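Local coordinates for DNA replication and repair protein RecF (Caldanaerobacter subterraneus subsp. tengcongensis, PDB 5Z69), which binds ATP, probably binds single-stranded DNA, and is thought to act in DNA replication, recombinational repair and the SOS response, at residues A[83-95]-A[104-116]. Residues are numbered along the deposited sequence; the frame is centred on the assembly and turned at random.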
loop_
_atom_site.group_PDB
_atom_site.type_symbol
_atom_site.label_atom_id
_atom_site.label_comp_id
_atom_site.label_asym_id
_atom_site.label_seq_id
_atom_site.Cartn_x
_atom_site.Cartn_y
_atom_site.Cartn_z
ATOM N N SER A 83 3.995 -41.462 -2.270
ATOM C CA SER A 83 4.361 -40.350 -1.401
ATOM C C SER A 83 4.853 -40.942 -0.085
ATOM O O SER A 83 4.922 -42.157 0.044
ATOM C CB SER A 83 3.181 -39.385 -1.195
ATOM O OG SER A 83 2.190 -39.940 -0.349
ATOM N N ALA A 84 5.195 -40.112 0.888
ATOM C CA ALA A 84 5.835 -40.637 2.113
ATOM C C ALA A 84 5.021 -41.721 2.834
ATOM O O ALA A 84 5.595 -42.617 3.456
ATOM C CB ALA A 84 6.131 -39.500 3.083
ATOM N N ASP A 85 3.691 -41.644 2.754
ATOM C CA ASP A 85 2.838 -42.594 3.471
ATOM C C ASP A 85 2.115 -43.543 2.540
ATOM O O ASP A 85 1.351 -44.367 3.002
ATOM C CB ASP A 85 1.778 -41.875 4.325
ATOM C CG ASP A 85 2.380 -41.118 5.498
ATOM O OD1 ASP A 85 3.406 -41.583 6.043
ATOM O OD2 ASP A 85 1.821 -40.058 5.863
ATOM N N PHE A 86 2.318 -43.412 1.235
ATOM C CA PHE A 86 1.580 -44.255 0.294
ATOM C C PHE A 86 2.499 -44.881 -0.710
ATOM O O PHE A 86 3.106 -44.154 -1.486
ATOM C CB PHE A 86 0.496 -43.434 -0.439
ATOM C CG PHE A 86 -0.643 -43.035 0.445
ATOM C CD1 PHE A 86 -0.548 -41.908 1.238
ATOM C CD2 PHE A 86 -1.794 -43.806 0.507
ATOM C CE1 PHE A 86 -1.576 -41.541 2.084
ATOM C CE2 PHE A 86 -2.834 -43.451 1.357
ATOM C CZ PHE A 86 -2.718 -42.289 2.141
ATOM N N TYR A 87 2.623 -46.220 -0.689
ATOM C CA TYR A 87 3.275 -46.920 -1.797
ATOM C C TYR A 87 2.546 -46.583 -3.102
ATOM O O TYR A 87 3.165 -46.421 -4.159
ATOM C CB TYR A 87 3.301 -48.440 -1.570
ATOM C CG TYR A 87 3.720 -49.282 -2.769
ATOM C CD1 TYR A 87 5.060 -49.376 -3.166
ATOM C CD2 TYR A 87 2.777 -49.995 -3.494
ATOM C CE1 TYR A 87 5.420 -50.158 -4.269
ATOM C CE2 TYR A 87 3.130 -50.773 -4.582
ATOM C CZ TYR A 87 4.453 -50.855 -4.962
ATOM O OH TYR A 87 4.787 -51.639 -6.056
ATOM N N GLU A 88 1.226 -46.469 -3.041
ATOM C CA GLU A 88 0.500 -46.041 -4.243
ATOM C C GLU A 88 -0.806 -45.334 -3.895
ATOM O O GLU A 88 -1.551 -45.784 -3.040
ATOM C CB GLU A 88 0.228 -47.227 -5.181
ATOM C CG GLU A 88 -0.370 -46.793 -6.535
ATOM C CD GLU A 88 -0.225 -47.831 -7.644
ATOM O OE1 GLU A 88 -1.258 -48.249 -8.202
ATOM O OE2 GLU A 88 0.919 -48.205 -7.990
ATOM N N LYS A 89 -1.056 -44.198 -4.533
ATOM C CA LYS A 89 -2.326 -43.505 -4.365
ATOM C C LYS A 89 -2.849 -43.164 -5.752
ATOM O O LYS A 89 -2.132 -42.578 -6.581
ATOM C CB LYS A 89 -2.178 -42.244 -3.500
ATOM C CG LYS A 89 -3.400 -41.296 -3.526
ATOM C CD LYS A 89 -3.193 -40.069 -2.613
ATOM C CE LYS A 89 -3.406 -40.455 -1.149
ATOM N NZ LYS A 89 -3.020 -39.360 -0.211
ATOM N N LYS A 90 -4.080 -43.588 -6.015
ATOM C CA LYS A 90 -4.715 -43.314 -7.302
ATOM C C LYS A 90 -5.471 -41.999 -7.243
ATOM O O LYS A 90 -6.311 -41.788 -6.365
ATOM C CB LYS A 90 -5.668 -44.467 -7.713
ATOM C CG LYS A 90 -6.236 -44.286 -9.155
ATOM C CD LYS A 90 -7.487 -45.160 -9.446
ATOM C CE LYS A 90 -7.236 -46.620 -9.218
ATOM N NZ LYS A 90 -8.449 -47.432 -9.562
ATOM N N ILE A 91 -5.174 -41.099 -8.169
ATOM C CA ILE A 91 -5.881 -39.835 -8.204
ATOM C C ILE A 91 -6.533 -39.673 -9.555
ATOM O O ILE A 91 -5.852 -39.637 -10.591
ATOM C CB ILE A 91 -4.930 -38.628 -7.942
ATOM C CG1 ILE A 91 -4.188 -38.791 -6.605
ATOM C CG2 ILE A 91 -5.707 -37.275 -8.014
ATOM C CD1 ILE A 91 -3.232 -37.580 -6.335
ATOM N N GLU A 92 -7.856 -39.570 -9.542
ATOM C CA GLU A 92 -8.630 -39.429 -10.775
ATOM C C GLU A 92 -9.398 -38.128 -10.864
ATOM O O GLU A 92 -10.057 -37.717 -9.903
ATOM C CB GLU A 92 -9.633 -40.562 -10.901
ATOM C CG GLU A 92 -9.033 -41.939 -10.911
ATOM C CD GLU A 92 -10.126 -42.965 -10.847
ATOM O OE1 GLU A 92 -10.591 -43.220 -9.719
ATOM O OE2 GLU A 92 -10.571 -43.462 -11.919
ATOM N N PHE A 93 -9.378 -37.527 -12.046
ATOM C CA PHE A 93 -10.082 -36.257 -12.281
ATOM C C PHE A 93 -10.805 -36.342 -13.616
ATOM O O PHE A 93 -10.163 -36.382 -14.669
ATOM C CB PHE A 93 -9.092 -35.098 -12.286
ATOM C CG PHE A 93 -9.724 -33.732 -12.192
ATOM C CD1 PHE A 93 -10.512 -33.226 -13.233
ATOM C CD2 PHE A 93 -9.502 -32.931 -11.086
ATOM C CE1 PHE A 93 -11.087 -31.926 -13.147
ATOM C CE2 PHE A 93 -10.070 -31.627 -10.993
ATOM C CZ PHE A 93 -10.860 -31.139 -12.024
ATOM N N GLY A 94 -12.132 -36.415 -13.566
ATOM C CA GLY A 94 -12.948 -36.464 -14.764
ATOM C C GLY A 94 -13.814 -35.202 -14.834
ATOM O O GLY A 94 -14.406 -34.787 -13.841
ATOM N N TYR A 95 -13.868 -34.566 -15.995
ATOM C CA TYR A 95 -14.755 -33.407 -16.167
ATOM C C TYR A 95 -15.606 -33.538 -17.431
ATOM O O TYR A 95 -15.058 -33.805 -18.493
ATOM C CB TYR A 95 -13.958 -32.112 -16.233
ATOM C CG TYR A 95 -14.792 -30.880 -16.607
ATOM C CD1 TYR A 95 -15.542 -30.203 -15.651
ATOM C CD2 TYR A 95 -14.815 -30.399 -17.914
ATOM C CE1 TYR A 95 -16.310 -29.073 -15.991
ATOM C CE2 TYR A 95 -15.573 -29.274 -18.264
ATOM C CZ TYR A 95 -16.314 -28.618 -17.298
ATOM O OH TYR A 95 -17.050 -27.503 -17.652
ATOM N N LYS A 104 -11.619 -38.423 -7.643
ATOM C CA LYS A 104 -11.516 -39.556 -6.725
ATOM C C LYS A 104 -10.096 -39.783 -6.223
ATOM O O LYS A 104 -9.152 -39.719 -7.004
ATOM C CB LYS A 104 -12.005 -40.826 -7.404
ATOM C CG LYS A 104 -13.458 -40.787 -7.861
ATOM C CD LYS A 104 -13.849 -42.154 -8.417
ATOM C CE LYS A 104 -15.330 -42.256 -8.710
ATOM N NZ LYS A 104 -15.647 -43.664 -9.183
ATOM N N VAL A 105 -9.957 -40.069 -4.930
ATOM C CA VAL A 105 -8.679 -40.523 -4.373
ATOM C C VAL A 105 -8.827 -41.954 -3.862
ATOM O O VAL A 105 -9.660 -42.244 -2.995
ATOM C CB VAL A 105 -8.180 -39.618 -3.241
ATOM C CG1 VAL A 105 -6.884 -40.185 -2.645
ATOM C CG2 VAL A 105 -7.925 -38.248 -3.780
ATOM N N ASN A 106 -8.020 -42.841 -4.421
ATOM C CA ASN A 106 -8.128 -44.266 -4.161
ATOM C C ASN A 106 -9.565 -44.742 -4.312
ATOM O O ASN A 106 -10.055 -45.548 -3.524
ATOM C CB ASN A 106 -7.565 -44.608 -2.768
ATOM C CG ASN A 106 -6.039 -44.616 -2.748
ATOM O OD1 ASN A 106 -5.408 -44.794 -3.791
ATOM N ND2 ASN A 106 -5.441 -44.423 -1.565
ATOM N N GLY A 107 -10.241 -44.261 -5.348
ATOM C CA GLY A 107 -11.586 -44.760 -5.629
ATOM C C GLY A 107 -12.677 -44.088 -4.800
ATOM O O GLY A 107 -13.853 -44.354 -5.001
ATOM N N ASN A 108 -12.311 -43.208 -3.869
ATOM C CA ASN A 108 -13.341 -42.483 -3.123
ATOM C C ASN A 108 -13.576 -41.106 -3.711
ATOM O O ASN A 108 -12.650 -40.297 -3.823
ATOM C CB ASN A 108 -12.983 -42.339 -1.646
ATOM C CG ASN A 108 -12.611 -43.658 -1.004
ATOM O OD1 ASN A 108 -11.631 -43.740 -0.262
ATOM N ND2 ASN A 108 -13.378 -44.706 -1.305
ATOM N N LYS A 109 -14.828 -40.836 -4.059
ATOM C CA LYS A 109 -15.183 -39.554 -4.655
ATOM C C LYS A 109 -15.032 -38.448 -3.628
ATOM O O LYS A 109 -15.483 -38.569 -2.490
ATOM C CB LYS A 109 -16.609 -39.602 -5.221
ATOM C CG LYS A 109 -17.037 -38.305 -5.897
ATOM C CD LYS A 109 -18.392 -38.442 -6.606
ATOM C CE LYS A 109 -18.842 -37.109 -7.217
ATOM N NZ LYS A 109 -20.169 -37.250 -7.895
ATOM N N LEU A 110 -14.342 -37.387 -4.013
ATOM C CA LEU A 110 -14.211 -36.225 -3.147
ATOM C C LEU A 110 -15.502 -35.416 -3.210
ATOM O O LEU A 110 -16.122 -35.320 -4.266
ATOM C CB LEU A 110 -13.017 -35.365 -3.562
ATOM C CG LEU A 110 -11.676 -36.109 -3.526
ATOM C CD1 LEU A 110 -10.515 -35.140 -3.702
ATOM C CD2 LEU A 110 -11.529 -36.888 -2.239
ATOM N N LYS A 111 -15.905 -34.856 -2.074
ATOM C CA LYS A 111 -17.090 -34.004 -2.000
ATOM C C LYS A 111 -16.866 -32.630 -2.624
ATOM O O LYS A 111 -17.797 -32.033 -3.139
ATOM C CB LYS A 111 -17.529 -33.826 -0.545
ATOM C CG LYS A 111 -17.608 -35.118 0.253
ATOM C CD LYS A 111 -18.940 -35.830 0.095
ATOM C CE LYS A 111 -18.931 -37.134 0.883
ATOM N NZ LYS A 111 -20.293 -37.699 1.111
ATOM N N SER A 112 -15.650 -32.099 -2.542
ATOM C CA SER A 112 -15.350 -30.822 -3.210
ATOM C C SER A 112 -14.001 -30.877 -3.892
ATOM O O SER A 112 -13.182 -31.764 -3.631
ATOM C CB SER A 112 -15.382 -29.640 -2.237
ATOM O OG SER A 112 -14.601 -29.916 -1.097
ATOM N N THR A 113 -13.782 -29.930 -4.784
ATOM C CA THR A 113 -12.567 -29.906 -5.575
ATOM C C THR A 113 -11.365 -29.611 -4.675
ATOM O O THR A 113 -10.308 -30.222 -4.844
ATOM C CB THR A 113 -12.675 -28.882 -6.729
ATOM O OG1 THR A 113 -13.730 -29.297 -7.609
ATOM C CG2 THR A 113 -11.368 -28.811 -7.524
ATOM N N GLY A 114 -11.551 -28.728 -3.689
ATOM C CA GLY A 114 -10.471 -28.308 -2.809
ATOM C C GLY A 114 -9.904 -29.440 -1.975
ATOM O O GLY A 114 -8.819 -29.343 -1.441
ATOM N N GLU A 115 -10.644 -30.536 -1.862
ATOM C CA GLU A 115 -10.174 -31.659 -1.075
ATOM C C GLU A 115 -9.081 -32.428 -1.798
ATOM O O GLU A 115 -8.474 -33.331 -1.227
ATOM C CB GLU A 115 -11.338 -32.586 -0.717
ATOM C CG GLU A 115 -12.267 -31.979 0.328
ATOM C CD GLU A 115 -13.516 -32.804 0.541
ATOM O OE1 GLU A 115 -13.411 -34.051 0.568
ATOM O OE2 GLU A 115 -14.612 -32.210 0.655
ATOM N N ILE A 116 -8.829 -32.074 -3.056
ATOM C CA ILE A 116 -7.719 -32.678 -3.779
ATOM C C ILE A 116 -6.320 -32.207 -3.279
ATOM O O ILE A 116 -5.330 -32.931 -3.444
ATOM C CB ILE A 116 -7.838 -32.415 -5.282
ATOM C CG1 ILE A 116 -7.068 -33.483 -6.063
ATOM C CG2 ILE A 116 -7.295 -31.016 -5.622
ATOM C CD1 ILE A 116 -7.235 -33.369 -7.569
HETATM O O HOH W 1 -3.391 -46.209 -0.683
HETATM O O HOH W 2 -9.039 -42.761 -7.503
#
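Lys90 O is met by three groups: Asn106 N donates to it at 2.8 Å, almost straight (168° at the hydrogen) and in the carbonyl plane; Val105 CA offers a C-H contact; and a water approaches it. That water also accepts from Gly107 N and lies within bonding range of Glu92 OE1, linking the strand to the turn. The pairing belongs to the beta hairpin of strands 86-96 and 101-105 in an antiparallel sheet of the RecF/RecN/SMC N-terminal domain (P-loop NTPase clan); strand 74-83 flanks 86-96 on its other edge. Ile91 and Val105 are a non-hydrogen-bonded pair, Glu92 and Lys104 the next, hydrogen-bonded one (Glu92 N to Lys104 O 2.9 Å, Lys104 N to Glu92 O 2.8 Å). Beyond Val105 the chain reverses in a type I' turn, with Asn106 and Gly107 at positive phi. At Lys90 a side chain serves as acceptor: Lys90 N donates to Asn106 OD1 at 2.9 Å, the donor tilted 33° from the carbonyl plane. On the face carrying Glu92, its OE1 lies 3.6 Å from Lys104 CB, while OE2 hydrogen-bonds to Tyr76. On the other face Lys89 bends at chi3 (-77°), which brings CE 3.7 Å above the centre of the Phe86 ring; Lys89 CD packs 3.7 Å from Val105 CG1, and Lys89 NZ hydrogen-bonds to His119 ND1. Putting an alanine at Lys89 would probably uncover the Phe86 ring face and Val105 CG1, and leave His119 ND1 without that partner. Farther along this face, Ile116 CD1 touches Ile91 CG2 and meets the Phe93 ring at its edge, 4.2 Å from Phe93 CD2.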